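Local coordinates for protein phosphate transporter (Thermotoga maritima MSB8, PDB 6L85) that probably imports inorganic phosphate across the membrane in a sodium-dependent manner, as a bacterial relative of the human SLC20 carriers, at residues V368-L371 and K372-I376. Sequence-based numbering, arbitrary orientation.
Sequences VGVL and KNIVI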
loop_
_atom_site.group_PDB
_atom_site.type_symbol
_atom_site.label_atom_id
_atom_site.label_comp_id
_atom_site.label_asym_id
_atom_site.label_seq_id
_atom_site.Cartn_x
_atom_site.Cartn_y
_atom_site.Cartn_z
ATOM N N VAL B 368 20.649 28.821 -22.697
ATOM C CA VAL B 368 21.087 29.583 -21.522
ATOM C C VAL B 368 20.159 30.752 -21.203
ATOM O O VAL B 368 20.110 31.187 -20.050
ATOM C CB VAL B 368 22.538 30.088 -21.661
ATOM C CG1 VAL B 368 23.529 28.935 -21.458
ATOM C CG2 VAL B 368 22.757 30.798 -22.991
ATOM N N GLY B 369 19.408 31.270 -22.180
ATOM C CA GLY B 369 18.360 32.225 -21.851
ATOM C C GLY B 369 17.300 31.615 -20.949
ATOM O O GLY B 369 16.809 32.262 -20.013
ATOM N N VAL B 370 16.967 30.340 -21.191
ATOM C CA VAL B 370 15.994 29.634 -20.362
ATOM C C VAL B 370 16.577 29.337 -18.982
ATOM O O VAL B 370 15.879 29.438 -17.967
ATOM C CB VAL B 370 15.521 28.350 -21.072
ATOM C CG1 VAL B 370 14.816 27.409 -20.086
ATOM C CG2 VAL B 370 14.610 28.699 -22.224
ATOM N N LEU B 371 17.853 28.953 -18.921
ATOM C CA LEU B 371 18.494 28.708 -17.632
ATOM C C LEU B 371 18.521 29.979 -16.789
ATOM O O LEU B 371 18.290 29.943 -15.566
ATOM C CB LEU B 371 19.909 28.185 -17.856
ATOM C CG LEU B 371 20.569 27.384 -16.741
ATOM C CD1 LEU B 371 19.577 26.408 -16.132
ATOM C CD2 LEU B 371 21.783 26.647 -17.293
ATOM N N LYS B 372 18.798 31.117 -17.431
ATOM C CA LYS B 372 18.767 32.386 -16.716
ATOM C C LYS B 372 17.356 32.685 -16.230
ATOM O O LYS B 372 17.178 33.168 -15.105
ATOM C CB LYS B 372 19.292 33.520 -17.608
ATOM C CG LYS B 372 20.809 33.685 -17.597
ATOM C CD LYS B 372 21.289 34.425 -18.853
ATOM C CE LYS B 372 22.769 34.172 -19.106
ATOM N NZ LYS B 372 23.292 34.917 -20.292
ATOM N N ASN B 373 16.344 32.408 -17.071
ATOM C CA ASN B 373 14.952 32.576 -16.657
ATOM C C ASN B 373 14.630 31.728 -15.432
ATOM O O ASN B 373 13.937 32.179 -14.510
ATOM C CB ASN B 373 14.016 32.201 -17.806
ATOM C CG ASN B 373 13.962 33.259 -18.887
ATOM O OD1 ASN B 373 14.678 34.249 -18.820
ATOM N ND2 ASN B 373 13.111 33.052 -19.892
ATOM N N ILE B 374 15.120 30.490 -15.414
ATOM C CA ILE B 374 14.847 29.593 -14.298
ATOM C C ILE B 374 15.460 30.147 -13.019
ATOM O O ILE B 374 14.804 30.212 -11.971
ATOM C CB ILE B 374 15.362 28.175 -14.612
ATOM C CG1 ILE B 374 14.351 27.434 -15.491
ATOM C CG2 ILE B 374 15.674 27.399 -13.322
ATOM C CD1 ILE B 374 14.763 26.027 -15.843
ATOM N N VAL B 375 16.726 30.566 -13.094
ATOM C CA VAL B 375 17.394 31.112 -11.914
ATOM C C VAL B 375 16.687 32.378 -11.426
ATOM O O VAL B 375 16.501 32.573 -10.215
ATOM C CB VAL B 375 18.884 31.360 -12.213
ATOM C CG1 VAL B 375 19.554 32.111 -11.056
ATOM C CG2 VAL B 375 19.584 30.035 -12.476
ATOM N N ILE B 376 16.270 33.248 -12.354
ATOM C CA ILE B 376 15.562 34.466 -11.962
ATOM C C ILE B 376 14.283 34.108 -11.222
ATOM O O ILE B 376 14.000 34.646 -10.143
ATOM C CB ILE B 376 15.244 35.351 -13.185
ATOM C CG1 ILE B 376 16.504 35.773 -13.950
ATOM C CG2 ILE B 376 14.443 36.584 -12.758
ATOM C CD1 ILE B 376 17.269 36.778 -13.294
#
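With chi1 at -81°, Ile374 sends CG1 back along the helix, beside its own backbone N, and CD1 comes 4.5 Å from CG1 of Val370, a loose apolar touch one turn apart. Asn373 takes a similar first torsion (-75°), which brings its amide over the preceding turn, OD1 lying 3.1 Å from Gly369 O. Both are acceptors, so nothing bonds them; ND2 is instead hydrogen-bonded to the hydroxyl of Tyr102, whose side chain also touches Val370 and Ile374. The extended chain of Lys372 runs past Val368 O, with CD 3.6 Å from that oxygen.

Beneath these side chains the backbone is regular α-helix: Lys372 N, Asn373 N, Ile374 N and Val375 N bond to the carbonyls four residues earlier, Val375 N to Leu371 O at 3.0 Å and nearly straight (167°). These are the first two turns of helix 368-400, the last of the chain, where Asn367 OD1 accepts from Val370 N and, weakly, from Gly369 N in the manner of an N-cap. The chemistry thus divides the work at the helix start: main-chain bonds hold the helix, while the Val370 and Ile374 face, together with Asn373, ties its start to Tyr102.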